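Local coordinates for protein minor fimbrium subunit Mfa5 (Porphyromonas gingivalis ATCC 33277, PDB 6TO1) that serves as an accessory subunit of the minor fimbriae, the pili that mediate biofilm formation and adhesion to host cells and other oral bacteria, at residues Val124-Asp133 against Ser223-Ser234; Arg299-Tyr309 against Ala344-Lys352. All blocks are in the same frame, centred on the assembly; numbering follows the deposited sequence. Where two conformers were deposited one is given.

Contact 1. Residues Val124-Asp133 against Ser223-Ser234; sequences VPVDVVMVID and STAVDKHIILMS
D127 and S223 meet where the loop before strand 227-234 passes the beginning of strand 126-133, its parallel neighbour in the central sheet of the von Willebrand factor type A domain. From D127, CB lies near S223 OG and the methyl of A225; CG stays close to the same methyl; and OD2 accepts a hydrogen bond from S223 OG (2.7 Å), met on the anti side and 17° out of the carboxylate plane. The same OD2 also accepts a hydrogen bond from a water that in turn accepts from T224 N, and it forms a salt bridge with R171. S223 OG in turn accepts from A225 N, an ST turn that holds the hydroxyl toward the carboxylate.

Beyond this end, a regular parallel ladder runs from P125 O, which receives D227 N (3.1 Å), to D133 N, which donates to M233 O (2.9 Å) at a nearly straight 173°. V126, V128, M130 and I132 share one face with H229, I231 and M233. V126 CG2, anti to the backbone N, reaches the edge of the H229 ring at CD2 (3.4 Å), while H229 ND1 is hydrogen-bonded to H359. Further along, I132 lies alongside M233, pointing the same way, with I132 CD1 3.8 Å from M233 CE. On the other face, V131 sets CG1 against L232 CD1 (3.8 Å) and CG2 against I230 CG2. At the C-terminal ends of the strands, S234 OG donates to D133 OD2 (2.7 Å), close to the bound magnesium, and D133 OD1 is hydrogen-bonded to S135 OG, a residue of that metal site.

The two strands lie between strands 170-177 and 357-362; helix 143-160 packs on the methionine face and helix 209-220 on the V129 and V131 face.

Contact 2. Residues Arg299-Tyr309 against Ala344-Lys352; sequences RRNLPESKFDY and AINEAQFAK
L302 and N346 join an irregular loop, with one short 3-10 turn at 304-306, to helix 340-353, which leads into strand 357-362 of the central sheet of the von Willebrand factor A fold. A pair of hydrogen bonds links the N346 side-chain amide to the backbone of L302: OD1 of N346 accepts from L302 N (2.8 Å), tilted from the carbonyl plane, and N346 ND2 donates to L302 O (3.0 Å) on a lone pair and almost straight at 170°. With CG anti to its backbone N (chi1 -153°), the asparagine swings its amide off the helix and onto the loop. The buried OD1 has a second donor, a water shared with R299 O, and the edge of the F307 ring faces the amide with the two planes 82° apart.

Packing is close around F350. E304 CB makes a CH-pi contact over one face, 3.7 Å from the F350 ring centroid, the carbonyl of N346 covers the opposite face, and L302 O and F307 meet the rim. The outer side is looser: R300 runs extended beside I345, with only CD coming near its CG2 (3.7 Å), before its guanidinium leaves for D261; N301 and P303 barely touch the helix. E304 and E347 carry their carboxylates to R217 of helix 209-220, which probably eases their mutual repulsion. Next to them, Y309 OH donates to the syn lone pair of E347 OE1 at 2.7 Å.

From the N terminus, the chain first lays down strand 126-133, passes through helix 143-160, strands 170-177 and 181-186 and helices 191-199 and 209-220, and returns as strand 227-234, where contact 1 closes the loop. Contact 2 opens only afterwards, at 299-309, and closes at helix 340-353, so the two loops follow in series, neither crossing nor nesting. Contact 1 builds the middle of the central sheet; contact 2 fastens a later loop to a helix flanking that sheet. Their centres are about 18 Å apart, and they meet directly where I230 CD1 packs on A351 CB at 4.0 Å. Helix 209-220 borders both.

Contact 1. Residues Val124-Asp133 against Ser223-Ser234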
loop_
_atom_site.group_PDB
_atom_site.type_symbol
_atom_site.label_atom_id
_atom_site.label_comp_id
_atom_site.label_asym_id
_atom_site.label_seq_id
_atom_site.Cartn_x
_atom_site.Cartn_y
_atom_site.Cartn_z
ATOM N N VAL A 124 -1.432 -8.597 5.188
ATOM C CA VAL A 124 -2.613 -9.391 4.846
ATOM C C VAL A 124 -2.896 -10.344 6.007
ATOM O O VAL A 124 -2.010 -11.124 6.353
ATOM C CB VAL A 124 -2.389 -10.145 3.530
ATOM C CG1 VAL A 124 -3.576 -11.065 3.228
ATOM C CG2 VAL A 124 -2.153 -9.172 2.377
ATOM N N PRO A 125 -4.075 -10.324 6.631
ATOM C CA PRO A 125 -4.317 -11.251 7.757
ATOM C C PRO A 125 -4.197 -12.713 7.345
ATOM O O PRO A 125 -4.654 -13.131 6.275
ATOM C CB PRO A 125 -5.741 -10.910 8.217
ATOM C CG PRO A 125 -5.883 -9.430 7.832
ATOM C CD PRO A 125 -5.180 -9.351 6.487
ATOM N N VAL A 126 -3.549 -13.484 8.201
ATOM C CA VAL A 126 -3.264 -14.883 7.907
ATOM C C VAL A 126 -3.432 -15.660 9.200
ATOM O O VAL A 126 -2.928 -15.248 10.252
ATOM C CB VAL A 126 -1.853 -15.077 7.322
ATOM C CG1 VAL A 126 -0.800 -14.322 8.164
ATOM C CG2 VAL A 126 -1.495 -16.562 7.198
ATOM N N ASP A 127 -4.180 -16.752 9.133
ATOM C CA ASP A 127 -4.364 -17.648 10.259
ATOM C C ASP A 127 -3.729 -18.986 9.910
ATOM O O ASP A 127 -3.836 -19.450 8.771
ATOM C CB ASP A 127 -5.849 -17.848 10.597
ATOM C CG ASP A 127 -6.424 -16.712 11.422
ATOM O OD1 ASP A 127 -5.655 -16.012 12.116
ATOM O OD2 ASP A 127 -7.663 -16.528 11.374
ATOM N N VAL A 128 -3.071 -19.590 10.896
ATOM C CA VAL A 128 -2.307 -20.828 10.736
ATOM C C VAL A 128 -2.756 -21.800 11.807
ATOM O O VAL A 128 -2.873 -21.419 12.977
ATOM C CB VAL A 128 -0.790 -20.581 10.871
ATOM C CG1 VAL A 128 -0.009 -21.876 10.737
ATOM C CG2 VAL A 128 -0.339 -19.521 9.881
ATOM N N VAL A 129 -2.997 -23.049 11.420
ATOM C CA VAL A 129 -3.206 -24.120 12.382
ATOM C C VAL A 129 -2.069 -25.110 12.223
ATOM O O VAL A 129 -1.912 -25.721 11.157
ATOM C CB VAL A 129 -4.548 -24.857 12.214
ATOM C CG1 VAL A 129 -4.675 -25.879 13.373
ATOM C CG2 VAL A 129 -5.709 -23.902 12.189
ATOM N N MET A 130 -1.279 -25.274 13.276
ATOM C CA MET A 130 -0.222 -26.265 13.301
ATOM C C MET A 130 -0.789 -27.552 13.878
ATOM O O MET A 130 -1.504 -27.524 14.887
ATOM C CB MET A 130 0.950 -25.781 14.147
ATOM C CG MET A 130 1.662 -24.573 13.574
ATOM S SD MET A 130 2.963 -24.007 14.688
ATOM C CE MET A 130 4.177 -25.319 14.557
ATOM N N VAL A 131 -0.459 -28.674 13.234
ATOM C CA VAL A 131 -0.971 -30.014 13.598
ATOM C C VAL A 131 0.229 -30.943 13.750
ATOM O O VAL A 131 0.915 -31.245 12.752
ATOM C CB VAL A 131 -1.939 -30.552 12.524
ATOM C CG1 VAL A 131 -2.556 -31.869 12.937
ATOM C CG2 VAL A 131 -2.994 -29.498 12.214
ATOM N N ILE A 132 0.463 -31.442 14.968
ATOM C CA ILE A 132 1.674 -32.203 15.268
ATOM C C ILE A 132 1.317 -33.627 15.692
ATOM O O ILE A 132 0.560 -33.835 16.643
ATOM C CB ILE A 132 2.549 -31.514 16.337
ATOM C CG1 ILE A 132 2.758 -30.036 15.975
ATOM C CG2 ILE A 132 3.910 -32.228 16.473
ATOM C CD1 ILE A 132 3.721 -29.282 16.892
ATOM N N ASP A 133 1.905 -34.595 14.980
ATOM C CA ASP A 133 1.877 -36.031 15.265
ATOM C C ASP A 133 2.690 -36.322 16.522
ATOM O O ASP A 133 3.902 -36.106 16.524
ATOM C CB ASP A 133 2.474 -36.681 14.022
ATOM C CG ASP A 133 2.505 -38.186 14.040
ATOM O OD1 ASP A 133 2.298 -38.845 15.081
ATOM O OD2 ASP A 133 2.782 -38.715 12.945
ATOM N N SER A 223 -12.156 -18.725 11.139
ATOM C CA SER A 223 -11.225 -17.722 10.653
ATOM C C SER A 223 -11.879 -16.822 9.620
ATOM O O SER A 223 -12.588 -17.287 8.723
ATOM C CB SER A 223 -10.002 -18.405 10.024
ATOM O OG SER A 223 -9.181 -17.472 9.304
ATOM N N THR A 224 -11.614 -15.519 9.734
ATOM C CA THR A 224 -11.956 -14.573 8.681
ATOM C C THR A 224 -10.707 -13.982 8.028
ATOM O O THR A 224 -10.782 -12.921 7.406
ATOM C CB THR A 224 -12.847 -13.457 9.237
ATOM O OG1 THR A 224 -12.171 -12.808 10.316
ATOM C CG2 THR A 224 -14.150 -14.021 9.770
ATOM N N ALA A 225 -9.569 -14.657 8.143
ATOM C CA ALA A 225 -8.336 -14.218 7.502
ATOM C C ALA A 225 -8.416 -14.348 5.980
ATOM O O ALA A 225 -9.225 -15.084 5.420
ATOM C CB ALA A 225 -7.141 -15.028 8.026
ATOM N N VAL A 226 -7.565 -13.585 5.301
ATOM C CA VAL A 226 -7.421 -13.735 3.860
ATOM C C VAL A 226 -6.684 -15.026 3.536
ATOM O O VAL A 226 -7.088 -15.791 2.656
ATOM C CB VAL A 226 -6.693 -12.513 3.264
ATOM C CG1 VAL A 226 -6.377 -12.757 1.818
ATOM C CG2 VAL A 226 -7.556 -11.262 3.466
ATOM N N ASP A 227 -5.567 -15.260 4.207
ATOM C CA ASP A 227 -4.776 -16.461 3.988
ATOM C C ASP A 227 -5.002 -17.419 5.144
ATOM O O ASP A 227 -4.989 -17.004 6.307
ATOM C CB ASP A 227 -3.288 -16.172 3.924
ATOM C CG ASP A 227 -2.899 -15.355 2.718
ATOM O OD1 ASP A 227 -3.666 -15.333 1.745
ATOM O OD2 ASP A 227 -1.814 -14.758 2.769
ATOM N N LYS A 228 -5.126 -18.704 4.828
ATOM C CA LYS A 228 -5.419 -19.729 5.825
ATOM C C LYS A 228 -4.539 -20.930 5.534
ATOM O O LYS A 228 -4.625 -21.517 4.439
ATOM C CB LYS A 228 -6.906 -20.106 5.800
ATOM C CG LYS A 228 -7.849 -18.988 6.185
ATOM C CD LYS A 228 -9.312 -19.370 5.995
ATOM C CE LYS A 228 -10.228 -18.150 6.112
ATOM N NZ LYS A 228 -11.612 -18.462 5.659
ATOM N N HIS A 229 -3.678 -21.276 6.493
ATOM C CA HIS A 229 -2.705 -22.347 6.340
ATOM C C HIS A 229 -2.873 -23.414 7.414
ATOM O O HIS A 229 -3.103 -23.099 8.581
ATOM C CB HIS A 229 -1.256 -21.835 6.453
ATOM C CG HIS A 229 -0.888 -20.785 5.458
ATOM N ND1 HIS A 229 -0.195 -21.070 4.300
ATOM C CD2 HIS A 229 -1.104 -19.451 5.449
ATOM C CE1 HIS A 229 0.025 -19.950 3.632
ATOM N NE2 HIS A 229 -0.532 -18.955 4.303
ATOM N N ILE A 230 -2.738 -24.672 7.011
ATOM C CA ILE A 230 -2.579 -25.799 7.926
ATOM C C ILE A 230 -1.197 -26.377 7.699
ATOM O O ILE A 230 -0.823 -26.662 6.556
ATOM C CB ILE A 230 -3.662 -26.870 7.720
ATOM C CG1 ILE A 230 -5.025 -26.259 8.017
ATOM C CG2 ILE A 230 -3.360 -28.115 8.549
ATOM C CD1 ILE A 230 -6.212 -27.170 7.619
ATOM N N ILE A 231 -0.437 -26.539 8.782
ATOM C CA ILE A 231 0.888 -27.150 8.730
ATOM C C ILE A 231 0.835 -28.482 9.473
ATOM O O ILE A 231 0.659 -28.503 10.692
ATOM C CB ILE A 231 1.966 -26.237 9.351
ATOM C CG1 ILE A 231 2.040 -24.899 8.632
ATOM C CG2 ILE A 231 3.338 -26.953 9.385
ATOM C CD1 ILE A 231 2.770 -23.794 9.482
ATOM N N LEU A 232 1.063 -29.585 8.760
ATOM C CA LEU A 232 1.056 -30.914 9.354
ATOM C C LEU A 232 2.481 -31.413 9.497
ATOM O O LEU A 232 3.220 -31.486 8.517
ATOM C CB LEU A 232 0.243 -31.894 8.496
ATOM C CG LEU A 232 0.215 -33.347 8.907
ATOM C CD1 LEU A 232 -0.474 -33.555 10.248
ATOM C CD2 LEU A 232 -0.474 -34.152 7.777
ATOM N N MET A 233 2.847 -31.784 10.714
ATOM C CA MET A 233 4.177 -32.262 11.058
ATOM C C MET A 233 4.023 -33.709 11.502
ATOM O O MET A 233 3.488 -33.979 12.584
ATOM C CB MET A 233 4.781 -31.393 12.167
ATOM C CG MET A 233 5.063 -29.977 11.686
ATOM S SD MET A 233 5.019 -28.684 12.947
ATOM C CE MET A 233 6.290 -29.281 14.055
ATOM N N SER A 234 4.464 -34.644 10.671
ATOM C CA SER A 234 4.162 -36.043 10.928
ATOM C C SER A 234 5.263 -36.907 10.340
ATOM O O SER A 234 5.952 -36.500 9.408
ATOM C CB SER A 234 2.794 -36.410 10.328
ATOM O OG SER A 234 2.582 -37.812 10.422
HETATM O O HOH W 1 -0.563 -12.985 4.602
HETATM O O HOH W 2 -9.536 -14.609 11.488
#

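Contact 2. Residues Arg299-Tyr309 against Ala344-Lys352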
loop_
_atom_site.group_PDB
_atom_site.type_symbol
_atom_site.label_atom_id
_atom_site.label_comp_id
_atom_site.label_asym_id
_atom_site.label_seq_id
_atom_site.Cartn_x
_atom_site.Cartn_y
_atom_site.Cartn_z
ATOM N N ARG A 299 -10.431 -45.628 -0.407
ATOM C CA ARG A 299 -10.240 -44.522 -1.336
ATOM C C ARG A 299 -9.773 -43.261 -0.615
ATOM O O ARG A 299 -9.870 -43.138 0.610
ATOM C CB ARG A 299 -11.548 -44.233 -2.078
ATOM C CG ARG A 299 -11.898 -45.308 -3.092
ATOM C CD ARG A 299 -13.224 -45.031 -3.773
ATOM N NE ARG A 299 -13.336 -45.770 -5.023
ATOM C CZ ARG A 299 -12.800 -45.383 -6.181
ATOM N NH1 ARG A 299 -12.102 -44.254 -6.263
ATOM N NH2 ARG A 299 -12.961 -46.141 -7.256
ATOM N N ARG A 300 -9.272 -42.300 -1.400
ATOM C CA ARG A 300 -8.938 -40.990 -0.856
ATOM C C ARG A 300 -9.833 -39.896 -1.426
ATOM O O ARG A 300 -9.567 -38.716 -1.196
ATOM C CB ARG A 300 -7.456 -40.642 -1.079
ATOM C CG ARG A 300 -6.975 -40.735 -2.497
ATOM C CD ARG A 300 -5.527 -40.226 -2.573
ATOM N NE ARG A 300 -4.970 -40.335 -3.911
ATOM C CZ ARG A 300 -4.162 -41.313 -4.320
ATOM N NH1 ARG A 300 -3.802 -42.285 -3.492
ATOM N NH2 ARG A 300 -3.739 -41.323 -5.580
ATOM N N ASN A 301 -10.906 -40.253 -2.144
ATOM C CA ASN A 301 -11.787 -39.251 -2.731
ATOM C C ASN A 301 -13.238 -39.484 -2.365
ATOM O O ASN A 301 -14.144 -39.205 -3.154
ATOM C CB ASN A 301 -11.634 -39.221 -4.246
ATOM C CG ASN A 301 -12.078 -40.531 -4.930
ATOM O OD1 ASN A 301 -12.048 -41.618 -4.353
ATOM N ND2 ASN A 301 -12.456 -40.416 -6.189
ATOM N N LEU A 302 -13.505 -39.953 -1.148
ATOM C CA LEU A 302 -14.880 -40.049 -0.702
ATOM C C LEU A 302 -15.441 -38.662 -0.424
ATOM O O LEU A 302 -14.708 -37.754 -0.013
ATOM C CB LEU A 302 -14.994 -40.879 0.562
ATOM C CG LEU A 302 -14.463 -42.305 0.567
ATOM C CD1 LEU A 302 -14.687 -42.897 1.950
ATOM C CD2 LEU A 302 -15.196 -43.094 -0.479
ATOM N N PRO A 303 -16.746 -38.484 -0.577
ATOM C CA PRO A 303 -17.363 -37.243 -0.101
ATOM C C PRO A 303 -17.286 -37.109 1.413
ATOM O O PRO A 303 -17.236 -38.090 2.156
ATOM C CB PRO A 303 -18.820 -37.351 -0.582
ATOM C CG PRO A 303 -19.057 -38.799 -0.797
ATOM C CD PRO A 303 -17.728 -39.432 -1.149
ATOM N N GLU A 304 -17.314 -35.862 1.872
ATOM C CA GLU A 304 -17.284 -35.593 3.306
ATOM C C GLU A 304 -18.461 -36.230 4.042
ATOM O O GLU A 304 -18.325 -36.615 5.208
ATOM C CB GLU A 304 -17.239 -34.068 3.502
ATOM C CG GLU A 304 -17.048 -33.628 4.936
ATOM C CD GLU A 304 -16.944 -32.125 5.048
ATOM O OE1 GLU A 304 -17.140 -31.447 4.022
ATOM O OE2 GLU A 304 -16.636 -31.634 6.144
ATOM N N SER A 305 -19.614 -36.378 3.382
ATOM C CA SER A 305 -20.767 -36.999 4.019
ATOM C C SER A 305 -20.557 -38.481 4.320
ATOM O O SER A 305 -21.340 -39.068 5.088
ATOM C CB SER A 305 -22.002 -36.811 3.122
ATOM O OG SER A 305 -21.821 -37.485 1.888
ATOM N N LYS A 306 -19.510 -39.085 3.789
ATOM C CA LYS A 306 -19.240 -40.490 4.054
ATOM C C LYS A 306 -18.537 -40.746 5.389
ATOM O O LYS A 306 -18.468 -41.906 5.813
ATOM C CB LYS A 306 -18.418 -41.063 2.898
ATOM C CG LYS A 306 -19.268 -41.718 1.819
ATOM C CD LYS A 306 -19.472 -43.192 2.200
ATOM C CE LYS A 306 -20.172 -43.948 1.149
ATOM N NZ LYS A 306 -20.580 -45.250 1.703
ATOM N N PHE A 307 -17.999 -39.728 6.061
ATOM C CA PHE A 307 -17.306 -39.966 7.316
ATOM C C PHE A 307 -18.198 -39.662 8.506
ATOM O O PHE A 307 -18.973 -38.697 8.498
ATOM C CB PHE A 307 -16.022 -39.142 7.415
ATOM C CG PHE A 307 -14.954 -39.583 6.474
ATOM C CD1 PHE A 307 -14.258 -40.754 6.687
ATOM C CD2 PHE A 307 -14.647 -38.827 5.352
ATOM C CE1 PHE A 307 -13.260 -41.162 5.779
ATOM C CE2 PHE A 307 -13.678 -39.209 4.479
ATOM C CZ PHE A 307 -12.968 -40.386 4.698
ATOM N N ASP A 308 -18.086 -40.487 9.535
ATOM C CA ASP A 308 -18.789 -40.250 10.785
ATOM C C ASP A 308 -17.864 -39.451 11.694
ATOM O O ASP A 308 -16.886 -39.979 12.227
ATOM C CB ASP A 308 -19.230 -41.556 11.438
ATOM C CG ASP A 308 -20.042 -41.333 12.698
ATOM O OD1 ASP A 308 -20.247 -40.171 13.126
ATOM O OD2 ASP A 308 -20.459 -42.360 13.266
ATOM N N TYR A 309 -18.191 -38.174 11.872
ATOM C CA TYR A 309 -17.417 -37.285 12.719
ATOM C C TYR A 309 -18.083 -37.036 14.067
ATOM O O TYR A 309 -17.599 -36.209 14.844
ATOM C CB TYR A 309 -17.227 -35.942 12.036
ATOM C CG TYR A 309 -16.479 -35.909 10.718
ATOM C CD1 TYR A 309 -15.111 -36.174 10.652
ATOM C CD2 TYR A 309 -17.130 -35.541 9.556
ATOM C CE1 TYR A 309 -14.418 -36.083 9.438
ATOM C CE2 TYR A 309 -16.451 -35.434 8.342
ATOM C CZ TYR A 309 -15.092 -35.696 8.299
ATOM O OH TYR A 309 -14.440 -35.596 7.110
ATOM N N ALA A 344 -6.519 -39.611 5.364
ATOM C CA ALA A 344 -5.954 -38.305 5.691
ATOM C C ALA A 344 -5.811 -37.426 4.458
ATOM O O ALA A 344 -6.048 -36.217 4.529
ATOM C CB ALA A 344 -4.610 -38.488 6.378
ATOM N N ILE A 345 -5.377 -37.995 3.330
ATOM C CA ILE A 345 -5.380 -37.227 2.085
ATOM C C ILE A 345 -6.800 -36.737 1.785
ATOM O O ILE A 345 -7.009 -35.590 1.371
ATOM C CB ILE A 345 -4.808 -38.056 0.922
ATOM C CG1 ILE A 345 -3.358 -38.476 1.198
ATOM C CG2 ILE A 345 -4.968 -37.256 -0.355
ATOM C CD1 ILE A 345 -2.858 -39.593 0.311
ATOM N N ASN A 346 -7.798 -37.612 2.007
ATOM C CA ASN A 346 -9.207 -37.293 1.775
ATOM C C ASN A 346 -9.643 -36.119 2.634
ATOM O O ASN A 346 -10.316 -35.187 2.156
ATOM C CB ASN A 346 -10.028 -38.561 2.089
ATOM C CG ASN A 346 -11.335 -38.666 1.330
ATOM O OD1 ASN A 346 -11.821 -39.783 1.097
ATOM N ND2 ASN A 346 -11.943 -37.550 1.017
ATOM N N GLU A 347 -9.263 -36.142 3.914
ATOM C CA GLU A 347 -9.622 -35.082 4.840
ATOM C C GLU A 347 -8.952 -33.771 4.454
ATOM O O GLU A 347 -9.571 -32.702 4.523
ATOM C CB GLU A 347 -9.215 -35.497 6.243
ATOM C CG GLU A 347 -9.730 -34.591 7.325
ATOM C CD GLU A 347 -11.229 -34.710 7.516
ATOM O OE1 GLU A 347 -11.781 -35.795 7.232
ATOM O OE2 GLU A 347 -11.854 -33.727 7.955
ATOM N N ALA A 348 -7.700 -33.841 4.019
ATOM C CA ALA A 348 -7.040 -32.640 3.544
ATOM C C ALA A 348 -7.744 -32.073 2.327
ATOM O O ALA A 348 -7.745 -30.860 2.139
ATOM C CB ALA A 348 -5.577 -32.921 3.233
ATOM N N GLN A 349 -8.338 -32.925 1.485
ATOM C CA GLN A 349 -9.037 -32.417 0.305
ATOM C C GLN A 349 -10.197 -31.510 0.704
ATOM O O GLN A 349 -10.465 -30.501 0.034
ATOM C CB GLN A 349 -9.551 -33.568 -0.566
ATOM C CG GLN A 349 -10.076 -33.087 -1.919
ATOM C CD GLN A 349 -9.008 -32.370 -2.747
ATOM O OE1 GLN A 349 -7.932 -32.894 -2.985
ATOM N NE2 GLN A 349 -9.312 -31.163 -3.173
ATOM N N PHE A 350 -10.909 -31.856 1.784
ATOM C CA PHE A 350 -11.995 -30.999 2.248
ATOM C C PHE A 350 -11.442 -29.642 2.662
ATOM O O PHE A 350 -12.054 -28.604 2.384
ATOM C CB PHE A 350 -12.763 -31.634 3.416
ATOM C CG PHE A 350 -13.218 -33.052 3.152
ATOM C CD1 PHE A 350 -13.690 -33.425 1.895
ATOM C CD2 PHE A 350 -13.153 -34.005 4.149
ATOM C CE1 PHE A 350 -14.092 -34.724 1.641
ATOM C CE2 PHE A 350 -13.545 -35.291 3.892
ATOM C CZ PHE A 350 -14.009 -35.653 2.653
ATOM N N ALA A 351 -10.271 -29.632 3.313
ATOM C CA ALA A 351 -9.631 -28.367 3.686
ATOM C C ALA A 351 -9.229 -27.568 2.449
ATOM O O ALA A 351 -9.419 -26.343 2.403
ATOM C CB ALA A 351 -8.399 -28.634 4.548
ATOM N N LYS A 352 -8.684 -28.253 1.430
ATOM C CA LYS A 352 -8.310 -27.561 0.200
ATOM C C LYS A 352 -9.536 -26.992 -0.496
ATOM O O LYS A 352 -9.494 -25.879 -1.034
ATOM C CB LYS A 352 -7.560 -28.502 -0.745
ATOM C CG LYS A 352 -6.214 -29.032 -0.225
ATOM C CD LYS A 352 -5.752 -30.252 -1.025
ATOM C CE LYS A 352 -4.585 -30.931 -0.337
ATOM N NZ LYS A 352 -4.042 -32.057 -1.149
HETATM O O HOH W 3 -10.977 -41.996 2.672
#